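Local structure of Esterase/lipase-like protein (Caldicellulosiruptor lactoaceticus 6A, 6A6O) at residues T211-T219 with V265-W275. The protein hydrolyses both acetyl esters and beta-1,4-xylosides, a bifunctional hydrolase with an esterase/lipase-like alpha/beta fold. Numbering follows the deposited sequence.
Sequences TPPTFLWHT and VKEWTKLCEKW
W217 and W268 lie face to face, their five-membered rings 3.7 Å apart between centroids and tilted by 21°. The overlap is closest where W217 NE1 sits over the middle of the W268 indole, 3.1 Å from W268 CD2. T269 CG2 packs on the opposite face of W268, which is thus clamped between the strand's tryptophan and a methyl group of its own helix. W268 CB also lies over the five-membered ring of W217. W268 NE1 is hydrogen-bonded to G257 O. Beyond the stack, V265 CG1 meets W217 CZ3 at 3.9 Å.

Two residues earlier on the strand, F215 wedges between W268, C272 and W275. With CG anti to the backbone N (chi1 175°), its ring reaches the helix backbone, CE2 coming within 3.4 Å of C272 CA. C272 CB and SG both lie over one face of the phenyl, SG 4.0 Å from the ring centroid in a sulfur-aromatic contact. W275 lays the face of its six-membered ring on F215 CB, a CH-pi contact of 3.5 Å to the centroid; the edge of the same indole meets the P213 backbone, and P213 CB approaches CZ2.

Strand 214-219 and helix 268-275 run nearly antiparallel, 172° between directions. With no hydrogen bond across them, apolar, aromatic and sulfur-aromatic contacts hold the two segments together. This is helix-on-sheet packing in an alpha/beta-hydrolase-like fold. The strand lies between parallel neighbours 167-170 and 244-249, W275 touching both, while helix 228-239 receives L216 and T214 from the other face of the sheet.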
ATOM      1  N   THR A 211      -2.033 -14.142   4.449  1.00 27.10           N
ATOM      2  CA  THR A 211      -2.004 -12.683   4.535  1.00 26.53           C
ATOM      3  C   THR A 211      -1.053 -12.258   5.655  1.00 24.89           C
ATOM      4  O   THR A 211      -1.086 -12.847   6.747  1.00 25.46           O
ATOM      5  CB  THR A 211      -3.412 -12.140   4.792  1.00 24.52           C
ATOM      6  OG1 THR A 211      -4.282 -12.532   3.727  1.00 26.87           O
ATOM      7  CG2 THR A 211      -3.414 -10.609   4.896  1.00 25.91           C
ATOM      8  N   PRO A 212      -0.173 -11.283   5.418  1.00 23.17           N
ATOM      9  CA  PRO A 212       0.817 -10.895   6.437  1.00 26.54           C
ATOM     10  C   PRO A 212       0.181 -10.146   7.594  1.00 24.04           C
ATOM     11  O   PRO A 212      -0.955  -9.653   7.490  1.00 24.27           O
ATOM     12  CB  PRO A 212       1.791  -9.985   5.666  1.00 25.46           C
ATOM     13  CG  PRO A 212       1.023  -9.510   4.488  1.00 27.64           C
ATOM     14  CD  PRO A 212       0.088 -10.634   4.122  1.00 25.36           C
ATOM     15  N   PRO A 213       0.902 -10.023   8.707  1.00 26.36           N
ATOM     16  CA  PRO A 213       0.413  -9.212   9.831  1.00 24.38           C
ATOM     17  C   PRO A 213       0.024  -7.814   9.370  1.00 24.01           C
ATOM     18  O   PRO A 213       0.719  -7.194   8.561  1.00 24.02           O
ATOM     19  CB  PRO A 213       1.614  -9.160  10.783  1.00 24.73           C
ATOM     20  CG  PRO A 213       2.467 -10.324  10.411  1.00 32.92           C
ATOM     21  CD  PRO A 213       2.242 -10.591   8.955  1.00 26.08           C
ATOM     22  N   THR A 214      -1.084  -7.313   9.915  1.00 22.37           N
ATOM     23  CA  THR A 214      -1.718  -6.085   9.448  1.00 20.70           C
ATOM     24  C   THR A 214      -2.004  -5.164  10.628  1.00 20.78           C
ATOM     25  O   THR A 214      -2.358  -5.626  11.712  1.00 20.63           O
ATOM     26  CB  THR A 214      -3.025  -6.411   8.680  1.00 23.80           C
ATOM     27  OG1 THR A 214      -2.716  -7.209   7.534  1.00 22.96           O
ATOM     28  CG2 THR A 214      -3.747  -5.130   8.194  1.00 22.59           C
ATOM     29  N   PHE A 215      -1.804  -3.864  10.409  1.00 21.56           N
ATOM     30  CA  PHE A 215      -2.142  -2.795  11.346  1.00 20.47           C
ATOM     31  C   PHE A 215      -3.158  -1.913  10.636  1.00 21.38           C
ATOM     32  O   PHE A 215      -2.915  -1.499   9.497  1.00 20.64           O
ATOM     33  CB  PHE A 215      -0.868  -1.997  11.701  1.00 21.00           C
ATOM     34  CG  PHE A 215      -1.084  -0.775  12.582  1.00 22.00           C
ATOM     35  CD1 PHE A 215      -1.649   0.394  12.073  1.00 20.76           C
ATOM     36  CD2 PHE A 215      -0.625  -0.776  13.898  1.00 21.67           C
ATOM     37  CE1 PHE A 215      -1.810   1.519  12.884  1.00 22.49           C
ATOM     38  CE2 PHE A 215      -0.769   0.350  14.714  1.00 23.35           C
ATOM     39  CZ  PHE A 215      -1.358   1.499  14.212  1.00 21.63           C
ATOM     40  N   LEU A 216      -4.292  -1.635  11.284  1.00 20.14           N
ATOM     41  CA  LEU A 216      -5.312  -0.761  10.707  1.00 22.22           C
ATOM     42  C   LEU A 216      -5.639   0.374  11.657  1.00 20.59           C
ATOM     43  O   LEU A 216      -5.636   0.190  12.878  1.00 22.09           O
ATOM     44  CB  LEU A 216      -6.640  -1.492  10.417  1.00 21.75           C
ATOM     45  CG  LEU A 216      -6.626  -2.770   9.587  1.00 22.71           C
ATOM     46  CD1 LEU A 216      -6.492  -3.975  10.531  1.00 23.08           C
ATOM     47  CD2 LEU A 216      -7.903  -2.878   8.745  1.00 20.84           C
ATOM     48  N   TRP A 217      -5.954   1.542  11.093  1.00 19.21           N
ATOM     49  CA  TRP A 217      -6.572   2.590  11.899  1.00 19.27           C
ATOM     50  C   TRP A 217      -7.603   3.356  11.076  1.00 20.03           C
ATOM     51  O   TRP A 217      -7.579   3.351   9.838  1.00 20.76           O
ATOM     52  CB  TRP A 217      -5.519   3.526  12.526  1.00 20.01           C
ATOM     53  CG  TRP A 217      -4.914   4.541  11.595  1.00 20.36           C
ATOM     54  CD1 TRP A 217      -3.809   4.380  10.805  1.00 24.05           C
ATOM     55  CD2 TRP A 217      -5.369   5.886  11.379  1.00 21.88           C
ATOM     56  NE1 TRP A 217      -3.546   5.545  10.109  1.00 21.50           N
ATOM     57  CE2 TRP A 217      -4.487   6.481  10.439  1.00 22.35           C
ATOM     58  CE3 TRP A 217      -6.427   6.642  11.884  1.00 24.14           C
ATOM     59  CZ2 TRP A 217      -4.644   7.803   9.993  1.00 20.83           C
ATOM     60  CZ3 TRP A 217      -6.581   7.953  11.444  1.00 24.86           C
ATOM     61  CH2 TRP A 217      -5.691   8.517  10.507  1.00 23.45           C
ATOM     62  N   HIS A 218      -8.534   3.998  11.789  1.00 21.17           N
ATOM     63  CA  HIS A 218      -9.717   4.611  11.187  1.00 21.31           C
ATOM     64  C   HIS A 218     -10.337   5.548  12.216  1.00 23.48           C
ATOM     65  O   HIS A 218     -10.127   5.388  13.417  1.00 24.26           O
ATOM     66  CB  HIS A 218     -10.741   3.538  10.771  1.00 20.69           C
ATOM     67  CG  HIS A 218     -11.424   3.789   9.456  1.00 20.29           C
ATOM     68  ND1 HIS A 218     -11.393   2.874   8.427  1.00 20.63           N
ATOM     69  CD2 HIS A 218     -12.226   4.802   9.035  1.00 20.89           C
ATOM     70  CE1 HIS A 218     -12.085   3.341   7.403  1.00 21.91           C
ATOM     71  NE2 HIS A 218     -12.615   4.503   7.751  1.00 21.24           N
ATOM     72  N   THR A 219     -11.152   6.495  11.751  1.00 22.86           N
ATOM     73  CA  THR A 219     -11.999   7.249  12.674  1.00 23.18           C
ATOM     74  C   THR A 219     -13.440   6.767  12.555  1.00 22.01           C
ATOM     75  O   THR A 219     -13.915   6.442  11.459  1.00 20.55           O
ATOM     76  CB  THR A 219     -11.921   8.771  12.452  1.00 22.63           C
ATOM     77  OG1 THR A 219     -12.324   9.109  11.116  1.00 24.82           O
ATOM     78  CG2 THR A 219     -10.515   9.254  12.690  1.00 22.38           C
ATOM     79  N   VAL A 265      -5.852  11.549  17.709  1.00 27.49           N
ATOM     80  CA  VAL A 265      -5.764  10.851  16.431  1.00 24.72           C
ATOM     81  C   VAL A 265      -4.301  10.752  15.994  1.00 29.16           C
ATOM     82  O   VAL A 265      -3.930   9.877  15.211  1.00 27.62           O
ATOM     83  CB  VAL A 265      -6.574  11.567  15.337  1.00 24.61           C
ATOM     84  CG1 VAL A 265      -6.381  10.877  13.995  1.00 23.76           C
ATOM     85  CG2 VAL A 265      -8.047  11.614  15.713  1.00 25.62           C
ATOM     86  N   LYS A 266      -3.485  11.683  16.480  1.00 26.35           N
ATOM     87  CA  LYS A 266      -2.068  11.713  16.141  1.00 26.20           C
ATOM     88  C   LYS A 266      -1.298  10.656  16.923  1.00 27.64           C
ATOM     89  O   LYS A 266      -0.069  10.602  16.872  1.00 27.34           O
ATOM     90  CB  LYS A 266      -1.481  13.100  16.414  1.00 28.01           C
ATOM     91  CG  LYS A 266      -1.463  13.488  17.884  1.00 31.96           C
ATOM     92  CD  LYS A 266      -0.557  14.684  18.126  1.00 37.29           C
ATOM     93  CE  LYS A 266      -1.329  15.846  18.731  1.00 43.80           C
ATOM     94  NZ  LYS A 266      -0.485  16.650  19.659  1.00 49.25           N
ATOM     95  N   GLU A 267      -2.031   9.817  17.646  1.00 26.86           N
ATOM     96  CA  GLU A 267      -1.421   8.760  18.440  1.00 27.86           C
ATOM     97  C   GLU A 267      -1.331   7.462  17.648  1.00 24.21           C
ATOM     98  O   GLU A 267      -0.909   6.433  18.178  1.00 24.15           O
ATOM     99  CB  GLU A 267      -2.214   8.534  19.729  1.00 27.59           C
ATOM    100  CG  GLU A 267      -2.039   9.632  20.766  1.00 34.15           C
ATOM    101  CD  GLU A 267      -0.583   9.966  21.021  1.00 38.27           C
ATOM    102  OE1 GLU A 267       0.235   9.027  21.120  1.00 36.79           O
ATOM    103  OE2 GLU A 267      -0.256  11.168  21.121  1.00 40.13           O
ATOM    104  N   TRP A 268      -1.725   7.507  16.379  1.00 24.17           N
ATOM    105  CA  TRP A 268      -1.674   6.310  15.541  1.00 26.07           C
ATOM    106  C   TRP A 268      -0.259   6.020  15.052  1.00 24.53           C
ATOM    107  O   TRP A 268       0.132   4.851  14.943  1.00 25.04           O
ATOM    108  CB  TRP A 268      -2.654   6.429  14.372  1.00 22.98           C
ATOM    109  CG  TRP A 268      -2.196   7.148  13.115  1.00 23.70           C
ATOM    110  CD1 TRP A 268      -2.558   8.415  12.714  1.00 24.52           C
ATOM    111  CD2 TRP A 268      -1.369   6.619  12.065  1.00 21.76           C
ATOM    112  NE1 TRP A 268      -1.988   8.704  11.493  1.00 23.32           N
ATOM    113  CE2 TRP A 268      -1.258   7.622  11.072  1.00 24.53           C
ATOM    114  CE3 TRP A 268      -0.713   5.394  11.865  1.00 22.41           C
ATOM    115  CZ2 TRP A 268      -0.515   7.443   9.899  1.00 22.78           C
ATOM    116  CZ3 TRP A 268       0.038   5.219  10.689  1.00 20.63           C
ATOM    117  CH2 TRP A 268       0.128   6.240   9.729  1.00 24.37           C
ATOM    118  N   THR A 269       0.533   7.060  14.767  1.00 23.82           N
ATOM    119  CA  THR A 269       1.893   6.810  14.296  1.00 24.98           C
ATOM    120  C   THR A 269       2.778   6.236  15.396  1.00 25.68           C
ATOM    121  O   THR A 269       3.683   5.445  15.108  1.00 24.08           O
ATOM    122  CB  THR A 269       2.534   8.085  13.740  1.00 24.23           C
ATOM    123  OG1 THR A 269       2.530   9.110  14.744  1.00 23.73           O
ATOM    124  CG2 THR A 269       1.785   8.558  12.497  1.00 24.46           C
ATOM    125  N   LYS A 270       2.558   6.638  16.647  1.00 24.77           N
ATOM    126  CA  LYS A 270       3.341   6.065  17.733  1.00 26.06           C
ATOM    127  C   LYS A 270       2.927   4.619  17.983  1.00 25.42           C
ATOM    128  O   LYS A 270       3.779   3.751  18.212  1.00 24.73           O
ATOM    129  CB  LYS A 270       3.190   6.916  18.996  1.00 27.04           C
ATOM    130  CG  LYS A 270       3.963   6.371  20.184  1.00 32.46           C
ATOM    131  CD  LYS A 270       5.457   6.263  19.891  1.00 36.08           C
ATOM    132  CE  LYS A 270       6.102   7.630  19.661  1.00 36.06           C
ATOM    133  NZ  LYS A 270       7.591   7.492  19.497  1.00 39.33           N
ATOM    134  N   LEU A 271       1.626   4.331  17.888  1.00 22.48           N
ATOM    135  CA  LEU A 271       1.179   2.950  18.008  1.00 24.05           C
ATOM    136  C   LEU A 271       1.714   2.107  16.853  1.00 23.00           C
ATOM    137  O   LEU A 271       2.097   0.949  17.045  1.00 23.82           O
ATOM    138  CB  LEU A 271      -0.351   2.903  18.067  1.00 21.96           C
ATOM    139  CG  LEU A 271      -0.986   3.549  19.318  1.00 23.80           C
ATOM    140  CD1 LEU A 271      -2.458   3.911  19.085  1.00 22.27           C
ATOM    141  CD2 LEU A 271      -0.859   2.627  20.514  1.00 26.07           C
ATOM    142  N   CYS A 272       1.770   2.680  15.649  1.00 21.73           N
ATOM    143  CA  CYS A 272       2.282   1.926  14.504  1.00 21.87           C
ATOM    144  C   CYS A 272       3.773   1.644  14.654  1.00 23.26           C
ATOM    145  O   CYS A 272       4.235   0.537  14.354  1.00 23.49           O
ATOM    146  CB  CYS A 272       2.011   2.686  13.209  1.00 23.58           C
ATOM    147  SG  CYS A 272       2.216   1.654  11.758  1.00 24.67           S
ATOM    148  N   GLU A 273       4.534   2.633  15.134  1.00 23.93           N
ATOM    149  CA  GLU A 273       5.948   2.424  15.426  1.00 27.51           C
ATOM    150  C   GLU A 273       6.150   1.267  16.401  1.00 28.00           C
ATOM    151  O   GLU A 273       7.006   0.402  16.184  1.00 26.27           O
ATOM    152  CB  GLU A 273       6.554   3.706  15.990  1.00 26.84           C
ATOM    153  CG  GLU A 273       8.020   3.571  16.386  1.00 29.83           C
ATOM    154  CD  GLU A 273       8.513   4.746  17.213  1.00 34.10           C
ATOM    155  OE1 GLU A 273       7.845   5.800  17.226  1.00 33.15           O
ATOM    156  OE2 GLU A 273       9.574   4.612  17.850  1.00 40.38           O
ATOM    157  N   LYS A 274       5.365   1.235  17.484  1.00 24.19           N
ATOM    158  CA  LYS A 274       5.494   0.148  18.450  1.00 23.55           C
ATOM    159  C   LYS A 274       5.042  -1.186  17.867  1.00 24.98           C
ATOM    160  O   LYS A 274       5.607  -2.230  18.210  1.00 26.40           O
ATOM    161  CB  LYS A 274       4.705   0.473  19.722  1.00 26.99           C
ATOM    162  CG  LYS A 274       5.302   1.632  20.525  1.00 32.49           C
ATOM    163  CD  LYS A 274       6.809   1.433  20.730  1.00 36.81           C
ATOM    164  CE  LYS A 274       7.441   2.541  21.581  1.00 42.16           C
ATOM    165  NZ  LYS A 274       8.940   2.443  21.585  1.00 42.41           N
ATOM    166  N   TRP A 275       4.049  -1.182  16.972  1.00 23.71           N
ATOM    167  CA  TRP A 275       3.643  -2.430  16.329  1.00 25.17           C
ATOM    168  C   TRP A 275       4.741  -2.960  15.410  1.00 25.89           C
ATOM    169  O   TRP A 275       5.024  -4.168  15.403  1.00 25.11           O
ATOM    170  CB  TRP A 275       2.334  -2.209  15.557  1.00 23.36           C
ATOM    171  CG  TRP A 275       1.860  -3.376  14.725  1.00 24.86           C
ATOM    172  CD1 TRP A 275       1.201  -4.489  15.167  1.00 24.48           C
ATOM    173  CD2 TRP A 275       1.996  -3.532  13.308  1.00 22.18           C
ATOM    174  NE1 TRP A 275       0.919  -5.327  14.117  1.00 21.41           N
ATOM    175  CE2 TRP A 275       1.397  -4.762  12.963  1.00 23.56           C
ATOM    176  CE3 TRP A 275       2.568  -2.748  12.295  1.00 20.28           C
ATOM    177  CZ2 TRP A 275       1.335  -5.227  11.647  1.00 22.10           C
ATOM    178  CZ3 TRP A 275       2.516  -3.227  10.975  1.00 21.30           C
ATOM    179  CH2 TRP A 275       1.911  -4.450  10.670  1.00 22.95           C
TER